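Local coordinates for uric acid degradation bifunctional protein PucL (Bacillus subtilis, PDB 6A4M) that probably oxidises urate and, as a bifunctional enzyme, probably also decarboxylates a later intermediate of uric acid breakdown, at residues Arg192-Asn206 with Gln257-Trp270. Residues are numbered along the deposited sequence; the frame is centred on the assembly and turned at random.
Sequences RPLFVYLNISWQYEN and QLTDVSFQSQNHTW. With GOL (glycerol), chain B.
Tyr-197 and His-268 stack face to face near one end of an antiparallel strand pair, their ring centroids 3.8 Å apart and their planes at 26°. Tyr-197 carries its CG anti to its own carbonyl carbon (chi1 -67°), which lays the ring against the imidazole, and His-268 CD2 sits over the centre of the phenol. A histidine suits this place because it can stack and donate at once: NE2 gives a nearly straight 2.9 Å bond to Gln-266 OE1, which lies in the imidazole plane and fixes its rotation. Were Tyr-197 an alanine, His-268 would lose the ring stacked on one face, and the imidazole and Gln-266 amide would probably be less firmly held. On the opposite face, Asn-267 OD1 accepts from Thr-269 N, making an Asx turn, and also from Thr-269 OG1, where strand gives way to loop. Phe-195, CG anti to N (chi1 -172°), brings CD2 to 3.6 Å from Trp-270 NE1, the rings oblique. Arg-192 NE reaches Trp-270 O at 2.9 Å, while Thr-269 CG2 lies over one guanidinium face.

On the Tyr-197 face a glycerol, probably from crystallisation, bonds through O3 to Asn-199 OD1 and through O2 to Gln-264 O. The other face is largely apolar: Ile-200 CG2 meets the Phe-263 ring off-centre, 3.8 Å from CE2, apolar groups suited to a helix-covered surface. At the far end, beyond the corner at Thr-259, Leu-258 CD2 stands over the Tyr-204 ring.

Strands 153-169 and 293-300 flank the pair within the antiparallel sheet, as in the tunnelling fold of uricases. Tyr-292 also meets the His-268 ring; helix 221-233 covers Ile-200 and Trp-202, and helix 240-254 covers Phe-263 and Ser-265.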
loop_
_atom_site.group_PDB
_atom_site.type_symbol
_atom_site.label_atom_id
_atom_site.label_comp_id
_atom_site.label_asym_id
_atom_site.label_seq_id
_atom_site.Cartn_x
_atom_site.Cartn_y
_atom_site.Cartn_z
ATOM N N ARG A 192 -6.046 -15.803 -24.244
ATOM C CA ARG A 192 -6.578 -14.466 -24.004
ATOM C C ARG A 192 -5.772 -13.804 -22.872
ATOM O O ARG A 192 -5.486 -14.458 -21.862
ATOM C CB ARG A 192 -8.073 -14.556 -23.656
ATOM C CG ARG A 192 -8.906 -13.337 -24.058
ATOM C CD ARG A 192 -10.340 -13.675 -24.467
ATOM N NE ARG A 192 -11.328 -13.459 -23.408
ATOM C CZ ARG A 192 -11.622 -14.311 -22.423
ATOM N NH1 ARG A 192 -11.000 -15.486 -22.300
ATOM N NH2 ARG A 192 -12.552 -13.978 -21.531
ATOM N N PRO A 193 -5.399 -12.514 -23.029
ATOM C CA PRO A 193 -4.509 -11.876 -22.051
ATOM C C PRO A 193 -5.197 -11.584 -20.718
ATOM O O PRO A 193 -6.215 -10.891 -20.689
ATOM C CB PRO A 193 -4.102 -10.577 -22.747
ATOM C CG PRO A 193 -5.246 -10.260 -23.635
ATOM C CD PRO A 193 -5.789 -11.578 -24.098
ATOM N N LEU A 194 -4.631 -12.112 -19.633
ATOM C CA LEU A 194 -5.238 -12.029 -18.303
ATOM C C LEU A 194 -5.032 -10.636 -17.705
ATOM O O LEU A 194 -3.893 -10.205 -17.527
ATOM C CB LEU A 194 -4.632 -13.098 -17.388
ATOM C CG LEU A 194 -5.078 -13.174 -15.927
ATOM C CD1 LEU A 194 -6.594 -13.226 -15.797
ATOM C CD2 LEU A 194 -4.436 -14.381 -15.261
ATOM N N PHE A 195 -6.137 -9.947 -17.412
ATOM C CA PHE A 195 -6.118 -8.598 -16.839
ATOM C C PHE A 195 -6.728 -8.660 -15.441
ATOM O O PHE A 195 -7.937 -8.873 -15.303
ATOM C CB PHE A 195 -6.901 -7.631 -17.753
ATOM C CG PHE A 195 -6.805 -6.158 -17.383
ATOM C CD1 PHE A 195 -5.825 -5.651 -16.521
ATOM C CD2 PHE A 195 -7.691 -5.250 -17.962
ATOM C CE1 PHE A 195 -5.761 -4.293 -16.225
ATOM C CE2 PHE A 195 -7.627 -3.891 -17.667
ATOM C CZ PHE A 195 -6.661 -3.413 -16.798
ATOM N N VAL A 196 -5.887 -8.493 -14.415
ATOM C CA VAL A 196 -6.337 -8.540 -13.011
ATOM C C VAL A 196 -6.115 -7.223 -12.267
ATOM O O VAL A 196 -5.114 -6.534 -12.484
ATOM C CB VAL A 196 -5.689 -9.694 -12.201
ATOM C CG1 VAL A 196 -6.009 -11.030 -12.848
ATOM C CG2 VAL A 196 -4.178 -9.520 -12.042
ATOM N N TYR A 197 -7.082 -6.886 -11.415
ATOM C CA TYR A 197 -6.938 -5.839 -10.405
ATOM C C TYR A 197 -6.588 -6.556 -9.104
ATOM O O TYR A 197 -7.225 -7.553 -8.765
ATOM C CB TYR A 197 -8.246 -5.073 -10.194
ATOM C CG TYR A 197 -8.768 -4.210 -11.330
ATOM C CD1 TYR A 197 -8.227 -4.252 -12.624
ATOM C CD2 TYR A 197 -9.850 -3.360 -11.106
ATOM C CE1 TYR A 197 -8.739 -3.449 -13.640
ATOM C CE2 TYR A 197 -10.369 -2.562 -12.115
ATOM C CZ TYR A 197 -9.813 -2.608 -13.377
ATOM O OH TYR A 197 -10.336 -1.811 -14.371
ATOM N N LEU A 198 -5.595 -6.049 -8.376
ATOM C CA LEU A 198 -5.134 -6.673 -7.136
ATOM C C LEU A 198 -5.014 -5.662 -6.007
ATOM O O LEU A 198 -4.313 -4.667 -6.141
ATOM C CB LEU A 198 -3.771 -7.339 -7.355
ATOM C CG LEU A 198 -3.751 -8.647 -8.153
ATOM C CD1 LEU A 198 -2.318 -9.046 -8.474
ATOM C CD2 LEU A 198 -4.454 -9.769 -7.403
ATOM N N ASN A 199 -5.727 -5.913 -4.910
ATOM C CA ASN A 199 -5.403 -5.318 -3.620
ATOM C C ASN A 199 -4.653 -6.384 -2.827
ATOM O O ASN A 199 -5.111 -7.519 -2.749
ATOM C CB ASN A 199 -6.662 -4.884 -2.862
ATOM C CG ASN A 199 -7.403 -3.735 -3.536
ATOM O OD1 ASN A 199 -6.931 -3.130 -4.505
ATOM N ND2 ASN A 199 -8.591 -3.442 -3.026
ATOM N N ILE A 200 -3.499 -6.025 -2.262
ATOM C CA ILE A 200 -2.673 -6.956 -1.479
ATOM C C ILE A 200 -2.385 -6.334 -0.113
ATOM O O ILE A 200 -1.894 -5.209 -0.046
ATOM C CB ILE A 200 -1.332 -7.288 -2.182
ATOM C CG1 ILE A 200 -1.559 -7.689 -3.647
ATOM C CG2 ILE A 200 -0.604 -8.409 -1.440
ATOM C CD1 ILE A 200 -0.288 -7.824 -4.454
ATOM N N SER A 201 -2.691 -7.077 0.953
ATOM C CA SER A 201 -2.484 -6.656 2.341
ATOM C C SER A 201 -1.446 -7.541 3.011
ATOM O O SER A 201 -1.177 -8.641 2.541
ATOM C CB SER A 201 -3.784 -6.771 3.140
ATOM O OG SER A 201 -4.792 -5.932 2.617
ATOM N N TRP A 202 -0.881 -7.058 4.115
ATOM C CA TRP A 202 0.041 -7.852 4.929
ATOM C C TRP A 202 0.042 -7.413 6.397
ATOM O O TRP A 202 -0.089 -6.223 6.707
ATOM C CB TRP A 202 1.463 -7.801 4.354
ATOM C CG TRP A 202 2.029 -6.426 4.208
ATOM C CD1 TRP A 202 2.766 -5.740 5.131
ATOM C CD2 TRP A 202 1.915 -5.566 3.067
ATOM N NE1 TRP A 202 3.117 -4.504 4.638
ATOM C CE2 TRP A 202 2.608 -4.370 3.374
ATOM C CE3 TRP A 202 1.294 -5.685 1.815
ATOM C CZ2 TRP A 202 2.698 -3.303 2.473
ATOM C CZ3 TRP A 202 1.384 -4.622 0.918
ATOM C CH2 TRP A 202 2.082 -3.447 1.254
ATOM N N GLN A 203 0.182 -8.394 7.288
ATOM C CA GLN A 203 0.248 -8.162 8.727
ATOM C C GLN A 203 1.612 -8.602 9.243
ATOM O O GLN A 203 2.114 -9.663 8.860
ATOM C CB GLN A 203 -0.861 -8.933 9.447
ATOM C CG GLN A 203 -2.257 -8.424 9.134
ATOM C CD GLN A 203 -3.339 -9.159 9.904
ATOM O OE1 GLN A 203 -3.469 -10.376 9.800
ATOM N NE2 GLN A 203 -4.128 -8.418 10.675
ATOM N N TYR A 204 2.205 -7.779 10.104
ATOM C CA TYR A 204 3.498 -8.084 10.712
ATOM C C TYR A 204 3.302 -8.963 11.944
ATOM O O TYR A 204 2.321 -8.810 12.671
ATOM C CB TYR A 204 4.212 -6.805 11.145
ATOM C CG TYR A 204 4.680 -5.906 10.026
ATOM C CD1 TYR A 204 3.802 -5.021 9.398
ATOM C CD2 TYR A 204 6.013 -5.909 9.617
ATOM C CE1 TYR A 204 4.239 -4.176 8.385
ATOM C CE2 TYR A 204 6.457 -5.070 8.607
ATOM C CZ TYR A 204 5.568 -4.208 7.993
ATOM O OH TYR A 204 6.011 -3.372 6.996
ATOM N N GLU A 205 4.246 -9.875 12.171
ATOM C CA GLU A 205 4.315 -10.629 13.426
ATOM C C GLU A 205 4.595 -9.656 14.573
ATOM O O GLU A 205 3.921 -9.682 15.602
ATOM C CB GLU A 205 5.415 -11.697 13.361
ATOM C CG GLU A 205 5.356 -12.739 14.476
ATOM C CD GLU A 205 6.661 -13.500 14.664
ATOM O OE1 GLU A 205 7.492 -13.543 13.730
ATOM O OE2 GLU A 205 6.861 -14.061 15.762
ATOM N N ASN A 206 5.588 -8.796 14.363
ATOM C CA ASN A 206 5.974 -7.764 15.321
ATOM C C ASN A 206 5.497 -6.404 14.818
ATOM O O ASN A 206 5.977 -5.901 13.803
ATOM C CB ASN A 206 7.494 -7.786 15.520
ATOM C CG ASN A 206 7.958 -8.994 16.322
ATOM O OD1 ASN A 206 7.299 -9.416 17.277
ATOM N ND2 ASN A 206 9.098 -9.559 15.937
ATOM N N GLN A 257 9.351 -11.448 8.556
ATOM C CA GLN A 257 8.574 -10.564 9.461
ATOM C C GLN A 257 7.053 -10.782 9.403
ATOM O O GLN A 257 6.371 -10.673 10.425
ATOM C CB GLN A 257 8.798 -9.070 9.143
ATOM C CG GLN A 257 10.231 -8.584 8.963
ATOM C CD GLN A 257 10.572 -8.254 7.516
ATOM O OE1 GLN A 257 10.780 -7.093 7.164
ATOM N NE2 GLN A 257 10.624 -9.271 6.674
ATOM N N LEU A 258 6.532 -11.055 8.205
ATOM C CA LEU A 258 5.086 -11.117 7.973
ATOM C C LEU A 258 4.478 -12.449 8.412
ATOM O O LEU A 258 5.085 -13.506 8.243
ATOM C CB LEU A 258 4.769 -10.862 6.494
ATOM C CG LEU A 258 5.312 -9.554 5.903
ATOM C CD1 LEU A 258 5.021 -9.474 4.413
ATOM C CD2 LEU A 258 4.745 -8.344 6.633
ATOM N N THR A 259 3.272 -12.376 8.972
ATOM C CA THR A 259 2.507 -13.554 9.382
ATOM C C THR A 259 1.654 -14.090 8.229
ATOM O O THR A 259 1.586 -15.298 8.012
ATOM C CB THR A 259 1.586 -13.218 10.571
ATOM O OG1 THR A 259 2.375 -12.702 11.651
ATOM C CG2 THR A 259 0.819 -14.454 11.049
ATOM N N ASP A 260 0.991 -13.185 7.514
ATOM C CA ASP A 260 0.109 -13.557 6.406
ATOM C C ASP A 260 -0.040 -12.423 5.394
ATOM O O ASP A 260 0.208 -11.257 5.713
ATOM C CB ASP A 260 -1.266 -13.986 6.935
ATOM C CG ASP A 260 -1.834 -13.014 7.958
ATOM O OD1 ASP A 260 -2.080 -11.840 7.607
ATOM O OD2 ASP A 260 -2.036 -13.429 9.119
ATOM N N VAL A 261 -0.444 -12.795 4.178
ATOM C CA VAL A 261 -0.665 -11.861 3.074
ATOM C C VAL A 261 -2.052 -12.134 2.493
ATOM O O VAL A 261 -2.322 -13.255 2.062
ATOM C CB VAL A 261 0.401 -12.034 1.969
ATOM C CG1 VAL A 261 0.324 -10.907 0.943
ATOM C CG2 VAL A 261 1.800 -12.091 2.575
ATOM N N SER A 262 -2.924 -11.123 2.490
ATOM C CA SER A 262 -4.285 -11.261 1.953
ATOM C C SER A 262 -4.413 -10.615 0.580
ATOM O O SER A 262 -3.649 -9.716 0.234
ATOM C CB SER A 262 -5.312 -10.666 2.906
ATOM O OG SER A 262 -5.260 -11.318 4.159
ATOM N N PHE A 263 -5.382 -11.097 -0.192
ATOM C CA PHE A 263 -5.584 -10.675 -1.574
ATOM C C PHE A 263 -7.063 -10.444 -1.825
ATOM O O PHE A 263 -7.882 -11.283 -1.470
ATOM C CB PHE A 263 -5.085 -11.755 -2.538
ATOM C CG PHE A 263 -3.597 -11.964 -2.503
ATOM C CD1 PHE A 263 -3.021 -12.806 -1.556
ATOM C CD2 PHE A 263 -2.769 -11.327 -3.420
ATOM C CE1 PHE A 263 -1.645 -13.003 -1.520
ATOM C CE2 PHE A 263 -1.394 -11.521 -3.391
ATOM C CZ PHE A 263 -0.832 -12.360 -2.441
ATOM N N GLN A 264 -7.400 -9.301 -2.411
ATOM C CA GLN A 264 -8.694 -9.111 -3.056
ATOM C C GLN A 264 -8.392 -8.890 -4.535
ATOM O O GLN A 264 -7.768 -7.893 -4.895
ATOM C CB GLN A 264 -9.458 -7.935 -2.446
ATOM C CG GLN A 264 -9.988 -8.221 -1.045
ATOM C CD GLN A 264 -10.997 -7.192 -0.552
ATOM O OE1 GLN A 264 -10.999 -6.037 -0.993
ATOM N NE2 GLN A 264 -11.858 -7.605 0.377
ATOM N N SER A 265 -8.790 -9.847 -5.371
ATOM C CA SER A 265 -8.494 -9.816 -6.805
ATOM C C SER A 265 -9.769 -9.600 -7.619
ATOM O O SER A 265 -10.846 -9.987 -7.176
ATOM C CB SER A 265 -7.831 -11.127 -7.225
ATOM O OG SER A 265 -8.772 -12.188 -7.249
ATOM N N GLN A 266 -9.643 -8.986 -8.798
ATOM C CA GLN A 266 -10.760 -8.870 -9.752
ATOM C C GLN A 266 -10.315 -9.193 -11.175
ATOM O O GLN A 266 -9.287 -8.699 -11.627
ATOM C CB GLN A 266 -11.360 -7.469 -9.740
ATOM C CG GLN A 266 -12.033 -7.059 -8.441
ATOM C CD GLN A 266 -12.639 -5.666 -8.515
ATOM O OE1 GLN A 266 -12.389 -4.912 -9.455
ATOM N NE2 GLN A 266 -13.444 -5.320 -7.520
ATOM N N ASN A 267 -11.114 -10.001 -11.878
ATOM C CA ASN A 267 -10.845 -10.388 -13.268
ATOM C C ASN A 267 -11.562 -9.431 -14.223
ATOM O O ASN A 267 -12.788 -9.350 -14.209
ATOM C CB ASN A 267 -11.317 -11.827 -13.514
ATOM C CG ASN A 267 -10.848 -12.392 -14.852
ATOM O OD1 ASN A 267 -10.441 -11.662 -15.756
ATOM N ND2 ASN A 267 -10.917 -13.710 -14.980
ATOM N N HIS A 268 -10.791 -8.724 -15.049
ATOM C CA HIS A 268 -11.331 -7.766 -16.021
ATOM C C HIS A 268 -10.774 -8.044 -17.418
ATOM O O HIS A 268 -10.471 -7.113 -18.173
ATOM C CB HIS A 268 -11.008 -6.329 -15.589
ATOM C CG HIS A 268 -11.688 -5.912 -14.323
ATOM N ND1 HIS A 268 -12.950 -5.359 -14.306
ATOM C CD2 HIS A 268 -11.283 -5.967 -13.032
ATOM C CE1 HIS A 268 -13.295 -5.093 -13.058
ATOM N NE2 HIS A 268 -12.300 -5.452 -12.266
ATOM N N THR A 269 -10.667 -9.328 -17.764
ATOM C CA THR A 269 -10.139 -9.762 -19.061
ATOM C C THR A 269 -11.066 -9.328 -20.209
ATOM O O THR A 269 -12.289 -9.399 -20.092
ATOM C CB THR A 269 -9.938 -11.294 -19.086
ATOM O OG1 THR A 269 -9.030 -11.670 -18.039
ATOM C CG2 THR A 269 -9.387 -11.767 -20.432
ATOM N N TRP A 270 -10.459 -8.883 -21.308
ATOM C CA TRP A 270 -11.188 -8.297 -22.439
ATOM C C TRP A 270 -11.875 -9.351 -23.295
ATOM O O TRP A 270 -11.536 -10.535 -23.233
ATOM C CB TRP A 270 -10.237 -7.490 -23.332
ATOM C CG TRP A 270 -9.512 -6.395 -22.619
ATOM C CD1 TRP A 270 -10.036 -5.504 -21.722
ATOM C CD2 TRP A 270 -8.124 -6.068 -22.746
ATOM N NE1 TRP A 270 -9.057 -4.644 -21.284
ATOM C CE2 TRP A 270 -7.874 -4.967 -21.894
ATOM C CE3 TRP A 270 -7.067 -6.597 -23.500
ATOM C CZ2 TRP A 270 -6.607 -4.386 -21.771
ATOM C CZ3 TRP A 270 -5.801 -6.018 -23.375
ATOM C CH2 TRP A 270 -5.586 -4.921 -22.516
HETATM C C1 GOL B . -10.922 -5.775 -5.195
HETATM O O1 GOL B . -11.145 -5.213 -3.895
HETATM C C2 GOL B . -9.509 -5.472 -5.697
HETATM O O2 GOL B . -9.108 -6.440 -6.673
HETATM C C3 GOL B . -9.427 -4.068 -6.306
HETATM O O3 GOL B . -8.115 -3.784 -6.824
#